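Local coordinates for protein farnesyl pyrophosphate synthetase (Staphylococcus aureus, PDB 5H9D) that probably builds heptaprenyl diphosphate by adding isoprene units to an allylic diphosphate with the help of magnesium, at residues V211-S216 against G226-N231; T235-L240 against D275-A280; Q149-S154 against L255-E260. One frame throughout, in Å; residues are numbered along the deposited sequence.

Contact 1: V211-S216 against G226-N231; sequences VLDFTS and GSDLLN
The D213 carboxylate is turned toward D228 by a chi1 of -147°, while D228 has CG anti to its carbonyl carbon (chi1 -69°) and reaches back. The two carboxylates pass at an angle, with planes 30° apart. D213 OD2 and D228 OD2 are 2.9 Å apart. The bonds lie beside that pair. The amide N of D228 donates to D213 OD1 over 3.2 Å, nearly straight, and comes from above the carboxylate plane. The backbone adds a second bond, from G226 N to D213 O at 3.0 Å. D213 thus holds G226 with its carbonyl and D228 with its side chain. The F214 ring packs beside the same turn. Its CE1 lies 4.0 Å from G226 CA, and its CZ is 4.5 Å from L229 CB. The same ring also packs on I268 and I271 of helix 261-272. D213 is the last aspartate of a DDxxD sequence near the C-terminal end of helix 188-215. In the FPP/GGPP synthase family this is the second aspartate-rich motif, which binds diphosphate through magnesium, and the sequence is consistent with such a role here.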
loop_
_atom_site.group_PDB
_atom_site.type_symbol
_atom_site.label_atom_id
_atom_site.label_comp_id
_atom_site.label_asym_id
_atom_site.label_seq_id
_atom_site.Cartn_x
_atom_site.Cartn_y
_atom_site.Cartn_z
ATOM N N VAL A 211 10.688 -19.756 -0.752
ATOM C CA VAL A 211 11.111 -21.119 -0.966
ATOM C C VAL A 211 10.279 -21.674 -2.122
ATOM O O VAL A 211 10.826 -22.283 -3.029
ATOM C CB VAL A 211 10.929 -21.983 0.297
ATOM C CG1 VAL A 211 11.346 -23.413 0.002
ATOM C CG2 VAL A 211 11.776 -21.434 1.415
ATOM N N LEU A 212 8.971 -21.412 -2.117
ATOM C CA LEU A 212 8.088 -21.912 -3.164
ATOM C C LEU A 212 8.322 -21.310 -4.539
ATOM O O LEU A 212 7.619 -21.615 -5.491
ATOM C CB LEU A 212 6.631 -21.689 -2.782
ATOM C CG LEU A 212 5.986 -22.441 -1.615
ATOM C CD1 LEU A 212 4.515 -22.021 -1.527
ATOM C CD2 LEU A 212 6.122 -23.924 -1.805
ATOM N N ASP A 213 9.305 -20.443 -4.658
ATOM C CA ASP A 213 9.546 -19.839 -5.948
ATOM C C ASP A 213 10.524 -20.723 -6.716
ATOM O O ASP A 213 10.706 -20.561 -7.918
ATOM C CB ASP A 213 10.097 -18.418 -5.768
ATOM C CG ASP A 213 9.651 -17.478 -6.879
ATOM O OD1 ASP A 213 10.310 -17.449 -7.945
ATOM O OD2 ASP A 213 8.618 -16.786 -6.684
ATOM N N PHE A 214 11.129 -21.675 -6.010
ATOM C CA PHE A 214 12.093 -22.594 -6.605
ATOM C C PHE A 214 11.557 -24.030 -6.621
ATOM O O PHE A 214 11.844 -24.811 -7.524
ATOM C CB PHE A 214 13.405 -22.558 -5.809
ATOM C CG PHE A 214 14.191 -21.286 -5.981
ATOM C CD1 PHE A 214 14.907 -21.042 -7.154
ATOM C CD2 PHE A 214 14.247 -20.339 -4.961
ATOM C CE1 PHE A 214 15.668 -19.880 -7.304
ATOM C CE2 PHE A 214 15.004 -19.183 -5.109
ATOM C CZ PHE A 214 15.716 -18.958 -6.287
ATOM N N THR A 215 10.753 -24.357 -5.620
ATOM C CA THR A 215 10.207 -25.698 -5.463
ATOM C C THR A 215 8.813 -25.993 -6.065
ATOM O O THR A 215 8.441 -27.168 -6.206
ATOM C CB THR A 215 10.179 -26.051 -3.961
ATOM O OG1 THR A 215 9.350 -25.108 -3.254
ATOM C CG2 THR A 215 11.586 -26.007 -3.386
ATOM N N SER A 216 8.064 -24.946 -6.421
ATOM C CA SER A 216 6.706 -25.082 -6.964
ATOM C C SER A 216 6.630 -25.388 -8.472
ATOM O O SER A 216 7.461 -26.113 -9.013
ATOM C CB SER A 216 5.922 -23.802 -6.650
ATOM O OG SER A 216 4.513 -23.990 -6.689
ATOM N N GLY A 226 12.024 -19.267 -10.227
ATOM C CA GLY A 226 13.281 -18.545 -10.194
ATOM C C GLY A 226 12.855 -17.114 -10.473
ATOM O O GLY A 226 13.646 -16.177 -10.450
ATOM N N SER A 227 11.565 -16.971 -10.741
ATOM C CA SER A 227 10.946 -15.691 -11.022
ATOM C C SER A 227 11.592 -14.542 -10.222
ATOM O O SER A 227 12.017 -13.530 -10.793
ATOM C CB SER A 227 9.451 -15.802 -10.708
ATOM O OG SER A 227 8.752 -14.630 -11.069
ATOM N N ASP A 228 11.671 -14.705 -8.900
ATOM C CA ASP A 228 12.272 -13.695 -8.027
ATOM C C ASP A 228 13.739 -13.429 -8.340
ATOM O O ASP A 228 14.234 -12.336 -8.103
ATOM C CB ASP A 228 12.173 -14.106 -6.563
ATOM C CG ASP A 228 10.763 -14.081 -6.049
ATOM O OD1 ASP A 228 10.023 -13.136 -6.398
ATOM O OD2 ASP A 228 10.401 -14.999 -5.279
ATOM N N LEU A 229 14.436 -14.437 -8.845
ATOM C CA LEU A 229 15.840 -14.289 -9.166
ATOM C C LEU A 229 15.961 -13.644 -10.546
ATOM O O LEU A 229 16.897 -12.886 -10.811
ATOM C CB LEU A 229 16.513 -15.651 -9.159
ATOM C CG LEU A 229 18.013 -15.645 -9.384
ATOM C CD1 LEU A 229 18.663 -14.766 -8.336
ATOM C CD2 LEU A 229 18.546 -17.067 -9.320
ATOM N N LEU A 230 15.002 -13.940 -11.418
ATOM C CA LEU A 230 15.012 -13.379 -12.758
ATOM C C LEU A 230 14.810 -11.882 -12.656
ATOM O O LEU A 230 15.169 -11.141 -13.566
ATOM C CB LEU A 230 13.917 -14.024 -13.609
ATOM C CG LEU A 230 14.244 -15.499 -13.871
ATOM C CD1 LEU A 230 13.003 -16.328 -14.159
ATOM C CD2 LEU A 230 15.210 -15.555 -15.023
ATOM N N ASN A 231 14.247 -11.438 -11.537
ATOM C CA ASN A 231 14.024 -10.017 -11.320
ATOM C C ASN A 231 15.074 -9.463 -10.382
ATOM O O ASN A 231 14.954 -8.334 -9.920
ATOM C CB ASN A 231 12.648 -9.763 -10.721
ATOM C CG ASN A 231 11.549 -9.863 -11.740
ATOM O OD1 ASN A 231 11.591 -10.717 -12.628
ATOM N ND2 ASN A 231 10.531 -8.998 -11.607
#

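Contact 2: T235-L240 against D275-A280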
loop_
_atom_site.group_PDB
_atom_site.type_symbol
_atom_site.label_atom_id
_atom_site.label_comp_id
_atom_site.label_asym_id
_atom_site.label_seq_id
_atom_site.Cartn_x
_atom_site.Cartn_y
_atom_site.Cartn_z
ATOM N N THR A 235 16.725 -13.804 -2.336
ATOM C CA THR A 235 15.983 -14.210 -1.164
ATOM C C THR A 235 16.696 -15.243 -0.297
ATOM O O THR A 235 17.714 -15.798 -0.706
ATOM C CB THR A 235 14.605 -14.704 -1.605
ATOM O OG1 THR A 235 14.755 -15.895 -2.387
ATOM C CG2 THR A 235 13.917 -13.635 -2.488
ATOM N N LEU A 236 16.151 -15.501 0.893
ATOM C CA LEU A 236 16.778 -16.412 1.839
ATOM C C LEU A 236 17.442 -17.669 1.250
ATOM O O LEU A 236 18.618 -17.933 1.521
ATOM C CB LEU A 236 15.787 -16.794 2.958
ATOM C CG LEU A 236 16.428 -17.519 4.154
ATOM C CD1 LEU A 236 17.532 -16.637 4.664
ATOM C CD2 LEU A 236 15.450 -17.828 5.258
ATOM N N PRO A 237 16.714 -18.459 0.445
ATOM C CA PRO A 237 17.367 -19.655 -0.110
ATOM C C PRO A 237 18.717 -19.306 -0.749
ATOM O O PRO A 237 19.751 -19.904 -0.443
ATOM C CB PRO A 237 16.377 -20.139 -1.153
ATOM C CG PRO A 237 15.073 -19.630 -0.634
ATOM C CD PRO A 237 15.390 -18.268 -0.148
ATOM N N ILE A 238 18.691 -18.295 -1.613
ATOM C CA ILE A 238 19.879 -17.856 -2.326
ATOM C C ILE A 238 20.986 -17.254 -1.474
ATOM O O ILE A 238 22.142 -17.297 -1.866
ATOM C CB ILE A 238 19.493 -16.895 -3.452
ATOM C CG1 ILE A 238 18.316 -17.501 -4.242
ATOM C CG2 ILE A 238 20.674 -16.707 -4.385
ATOM C CD1 ILE A 238 17.863 -16.706 -5.435
ATOM N N LEU A 239 20.645 -16.706 -0.313
ATOM C CA LEU A 239 21.646 -16.121 0.583
ATOM C C LEU A 239 22.363 -17.248 1.313
ATOM O O LEU A 239 23.555 -17.150 1.610
ATOM C CB LEU A 239 20.979 -15.198 1.608
ATOM C CG LEU A 239 20.486 -13.883 1.007
ATOM C CD1 LEU A 239 19.364 -13.251 1.832
ATOM C CD2 LEU A 239 21.668 -12.949 0.909
ATOM N N LEU A 240 21.614 -18.313 1.593
ATOM C CA LEU A 240 22.140 -19.462 2.296
ATOM C C LEU A 240 23.107 -20.238 1.433
ATOM O O LEU A 240 24.189 -20.588 1.868
ATOM C CB LEU A 240 21.001 -20.371 2.764
ATOM C CG LEU A 240 20.081 -19.724 3.802
ATOM C CD1 LEU A 240 19.066 -20.703 4.280
ATOM C CD2 LEU A 240 20.892 -19.230 4.971
ATOM N N ASP A 275 20.591 -27.979 -0.005
ATOM C CA ASP A 275 20.130 -28.143 1.369
ATOM C C ASP A 275 19.539 -26.801 1.812
ATOM O O ASP A 275 18.755 -26.716 2.765
ATOM C CB ASP A 275 21.303 -28.530 2.300
ATOM C CG ASP A 275 21.813 -29.954 2.052
ATOM O OD1 ASP A 275 20.983 -30.881 1.881
ATOM O OD2 ASP A 275 23.048 -30.155 2.041
ATOM N N SER A 276 19.926 -25.759 1.088
ATOM C CA SER A 276 19.499 -24.401 1.365
ATOM C C SER A 276 18.002 -24.197 1.264
ATOM O O SER A 276 17.441 -23.339 1.933
ATOM C CB SER A 276 20.231 -23.454 0.433
ATOM O OG SER A 276 21.604 -23.409 0.778
ATOM N N ILE A 277 17.349 -24.977 0.424
ATOM C CA ILE A 277 15.915 -24.860 0.307
ATOM C C ILE A 277 15.348 -25.359 1.618
ATOM O O ILE A 277 14.287 -24.924 2.057
ATOM C CB ILE A 277 15.358 -25.713 -0.840
ATOM C CG1 ILE A 277 15.389 -24.908 -2.122
ATOM C CG2 ILE A 277 13.927 -26.137 -0.541
ATOM C CD1 ILE A 277 14.452 -23.715 -2.099
ATOM N N ASP A 278 16.071 -26.267 2.252
ATOM C CA ASP A 278 15.599 -26.820 3.507
ATOM C C ASP A 278 16.022 -25.994 4.710
ATOM O O ASP A 278 15.288 -25.903 5.697
ATOM C CB ASP A 278 16.049 -28.284 3.621
ATOM C CG ASP A 278 15.298 -29.197 2.638
ATOM O OD1 ASP A 278 14.115 -29.524 2.924
ATOM O OD2 ASP A 278 15.878 -29.555 1.577
ATOM N N GLU A 279 17.193 -25.374 4.629
ATOM C CA GLU A 279 17.644 -24.544 5.721
ATOM C C GLU A 279 16.678 -23.353 5.757
ATOM O O GLU A 279 16.323 -22.870 6.832
ATOM C CB GLU A 279 19.083 -24.098 5.472
ATOM C CG GLU A 279 19.757 -23.467 6.694
ATOM C CD GLU A 279 21.132 -22.863 6.376
ATOM O OE1 GLU A 279 21.659 -22.071 7.201
ATOM O OE2 GLU A 279 21.686 -23.185 5.304
ATOM N N ALA A 280 16.228 -22.904 4.577
ATOM C CA ALA A 280 15.291 -21.782 4.474
ATOM C C ALA A 280 13.973 -22.166 5.139
ATOM O O ALA A 280 13.478 -21.468 6.028
ATOM C CB ALA A 280 15.063 -21.428 3.033
#
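L240 lies against S276 and E279, and each atom of its side chain has a partner there. CB faces the hydroxyl of S276, with OG 3.7 Å away. That hydroxyl has its hydrogen bond elsewhere, with E241 OE2. CG sits anti to the carbonyl carbon (chi1 -65°), which points the branch at the 276-280 helix. CG is 4.1 Å from E279 OE2. CD1 reaches the 276-280 helix itself, 3.6 Å from E279 CB, and also touches the backbone N of A280. CD2 lies by the carboxylate, 3.7 Å from E279 OE1. The extended E279 chain runs across the leucine branch, and its carboxylate has long, weak ion pairs with R243 and K244. One turn earlier, P237 CG rests 4.1 Å from A280 CB, and P237 CB meets I277 CD1. L236 CD2 lies 4.0 Å from A280 CA. No hydrogen bond joins the two segments. The axes of 236-240 and 276-280 come within 8.3 Å, and their directions differ by 123°. The small S276 and A280 face the first helix. Helix 188-215 packs beside both segments through F214 on I238 and V211 on A280. Helix 158-183 covers L239 and L240 with I158.

Contact 3: Q149-S154 against L255-E260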
loop_
_atom_site.group_PDB
_atom_site.type_symbol
_atom_site.label_atom_id
_atom_site.label_comp_id
_atom_site.label_asym_id
_atom_site.label_seq_id
_atom_site.Cartn_x
_atom_site.Cartn_y
_atom_site.Cartn_z
ATOM N N GLN A 149 15.740 -1.222 -5.146
ATOM C CA GLN A 149 17.067 -0.634 -5.126
ATOM C C GLN A 149 18.116 -1.713 -4.822
ATOM O O GLN A 149 19.315 -1.538 -5.083
ATOM C CB GLN A 149 17.069 0.456 -4.069
ATOM C CG GLN A 149 18.382 1.087 -3.770
ATOM C CD GLN A 149 18.283 2.044 -2.593
ATOM O OE1 GLN A 149 17.926 3.208 -2.755
ATOM N NE2 GLN A 149 18.579 1.546 -1.397
ATOM N N ASP A 150 17.652 -2.834 -4.278
ATOM C CA ASP A 150 18.517 -3.975 -3.946
ATOM C C ASP A 150 18.640 -4.907 -5.144
ATOM O O ASP A 150 19.576 -5.715 -5.202
ATOM C CB ASP A 150 17.914 -4.829 -2.811
ATOM C CG ASP A 150 18.384 -4.425 -1.428
ATOM O OD1 ASP A 150 19.481 -3.836 -1.318
ATOM O OD2 ASP A 150 17.650 -4.728 -0.451
ATOM N N GLN A 151 17.674 -4.820 -6.068
ATOM C CA GLN A 151 17.642 -5.701 -7.235
ATOM C C GLN A 151 19.016 -6.034 -7.831
ATOM O O GLN A 151 19.723 -5.168 -8.325
ATOM C CB GLN A 151 16.668 -5.145 -8.294
ATOM C CG GLN A 151 15.234 -5.764 -8.161
ATOM C CD GLN A 151 14.181 -5.218 -9.161
ATOM O OE1 GLN A 151 14.411 -5.165 -10.378
ATOM N NE2 GLN A 151 13.017 -4.829 -8.640
ATOM N N PHE A 152 19.387 -7.309 -7.722
ATOM C CA PHE A 152 20.662 -7.854 -8.217
ATOM C C PHE A 152 21.919 -7.546 -7.429
ATOM O O PHE A 152 23.035 -7.669 -7.944
ATOM C CB PHE A 152 20.877 -7.484 -9.678
ATOM C CG PHE A 152 20.047 -8.301 -10.617
ATOM C CD1 PHE A 152 20.329 -9.656 -10.794
ATOM C CD2 PHE A 152 18.948 -7.734 -11.280
ATOM C CE1 PHE A 152 19.535 -10.435 -11.613
ATOM C CE2 PHE A 152 18.146 -8.504 -12.103
ATOM C CZ PHE A 152 18.436 -9.861 -12.277
ATOM N N ASN A 153 21.735 -7.163 -6.171
ATOM C CA ASN A 153 22.852 -6.855 -5.284
ATOM C C ASN A 153 23.273 -8.122 -4.574
ATOM O O ASN A 153 22.661 -8.513 -3.581
ATOM C CB ASN A 153 22.438 -5.846 -4.223
ATOM C CG ASN A 153 23.607 -5.372 -3.404
ATOM O OD1 ASN A 153 24.462 -6.173 -3.010
ATOM N ND2 ASN A 153 23.663 -4.059 -3.144
ATOM N N SER A 154 24.332 -8.751 -5.059
ATOM C CA SER A 154 24.824 -9.994 -4.473
ATOM C C SER A 154 25.659 -9.813 -3.222
ATOM O O SER A 154 26.239 -10.769 -2.725
ATOM C CB SER A 154 25.647 -10.743 -5.514
ATOM O OG SER A 154 26.552 -9.856 -6.142
ATOM N N LEU A 255 25.581 -11.807 -11.852
ATOM C CA LEU A 255 24.222 -11.899 -12.385
ATOM C C LEU A 255 23.374 -10.630 -12.433
ATOM O O LEU A 255 23.247 -9.932 -11.443
ATOM C CB LEU A 255 23.472 -13.003 -11.615
ATOM C CG LEU A 255 22.212 -13.644 -12.208
ATOM C CD1 LEU A 255 22.552 -14.408 -13.484
ATOM C CD2 LEU A 255 21.613 -14.579 -11.189
ATOM N N ARG A 256 22.803 -10.346 -13.602
ATOM C CA ARG A 256 21.922 -9.189 -13.797
ATOM C C ARG A 256 20.953 -9.382 -14.945
ATOM O O ARG A 256 21.114 -10.281 -15.770
ATOM C CB ARG A 256 22.691 -7.863 -13.994
ATOM C CG ARG A 256 24.091 -7.947 -14.611
ATOM C CD ARG A 256 24.079 -8.212 -16.101
ATOM N NE ARG A 256 25.452 -8.354 -16.580
ATOM C CZ ARG A 256 25.796 -8.770 -17.794
ATOM N NH1 ARG A 256 24.864 -9.094 -18.686
ATOM N NH2 ARG A 256 27.080 -8.877 -18.100
ATOM N N ARG A 257 19.939 -8.526 -14.984
ATOM C CA ARG A 257 18.901 -8.615 -15.999
ATOM C C ARG A 257 19.343 -9.070 -17.400
ATOM O O ARG A 257 18.786 -10.015 -17.963
ATOM C CB ARG A 257 18.156 -7.281 -16.082
ATOM C CG ARG A 257 16.962 -7.200 -15.136
ATOM C CD ARG A 257 16.262 -5.834 -15.182
ATOM N NE ARG A 257 16.953 -4.804 -14.402
ATOM C CZ ARG A 257 17.021 -4.771 -13.070
ATOM N NH1 ARG A 257 16.435 -5.720 -12.343
ATOM N NH2 ARG A 257 17.681 -3.784 -12.462
ATOM N N ASP A 258 20.343 -8.409 -17.964
ATOM C CA ASP A 258 20.791 -8.776 -19.294
ATOM C C ASP A 258 21.578 -10.086 -19.379
ATOM O O ASP A 258 22.188 -10.378 -20.409
ATOM C CB ASP A 258 21.599 -7.629 -19.913
ATOM C CG ASP A 258 22.474 -6.902 -18.900
ATOM O OD1 ASP A 258 21.931 -6.258 -17.969
ATOM O OD2 ASP A 258 23.711 -6.966 -19.044
ATOM N N SER A 259 21.574 -10.881 -18.310
ATOM C CA SER A 259 22.289 -12.153 -18.361
ATOM C C SER A 259 21.422 -13.125 -19.161
ATOM O O SER A 259 20.186 -12.990 -19.205
ATOM C CB SER A 259 22.557 -12.699 -16.961
ATOM O OG SER A 259 23.534 -11.938 -16.277
ATOM N N GLU A 260 22.067 -14.088 -19.815
ATOM C CA GLU A 260 21.338 -15.043 -20.638
ATOM C C GLU A 260 20.546 -16.037 -19.790
ATOM O O GLU A 260 21.050 -16.576 -18.798
ATOM C CB GLU A 260 22.301 -15.756 -21.613
ATOM C CG GLU A 260 23.783 -15.664 -21.246
ATOM C CD GLU A 260 24.706 -16.348 -22.261
ATOM O OE1 GLU A 260 25.934 -16.389 -22.003
ATOM O OE2 GLU A 260 24.210 -16.840 -23.310
#
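F152, R257 and L255 bury the most surface here, and the F152 ring is the centre of it. One face of the ring lies on the backbone of 256-257. R256 CA stands 3.6 Å from the ring centroid and 19° off the normal, a CH-pi contact. R257 N sits over the same face, near the rim and 3.4 Å from F152 CZ. L255 meets the ring with its side chain, where F152 CE1 is 4.2 Å from L255 CG. R257 wraps past the ring. Its CG is 3.5 Å from F152 CE2, and a bend at chi3 (-80°) brings the guanidinium back. R257 NH1 then lies at the ring edge, in its plane, 3.3 Å from F152 CE2. The ring and guanidinium planes stand 67° apart, so the two groups do not stack. R257 NH1 is also 2.9 Å from Q151 OE1. Here the turn after helix 127-150 meets the loop between helices 246-253 and 261-272. D150 to N153 is a type II turn with F152 at its third position, where phi is positive. R256 to S259 is a type I turn, braced by R256 N donating to S259 OG (3.2 Å). F264 of helix 261-272 packs on F152 and L255. At the end of helix 127-150, D150 forms a salt bridge with R164, and Q149 hydrogen-bonds to S20 and G18 of the subunit 1 chain.

How the contacts relate
The three contacts lie on the same side of the chain's centre. Contact 1 touches both of the others. Its centre is about 12 Å from that of contact 2 and about 14 Å from that of contact 3. I238 CD1 of 235-240 is 3.6 Å from L229 CD1 and also meets the F214 ring, so it bridges both halves of contact 1. Toward contact 3, the backbone of L229-N231 packs on the F152 ring, with L230 O 3.7 Å from F152 CZ. The nearest atoms of contacts 2 and 3 are about 6 Å apart. Contact 1 holds the last aspartate of the motif, so it is the one probably closest to the magnesium-diphosphate site. Contacts 2 and 3 each pack against contact 1 but not against each other.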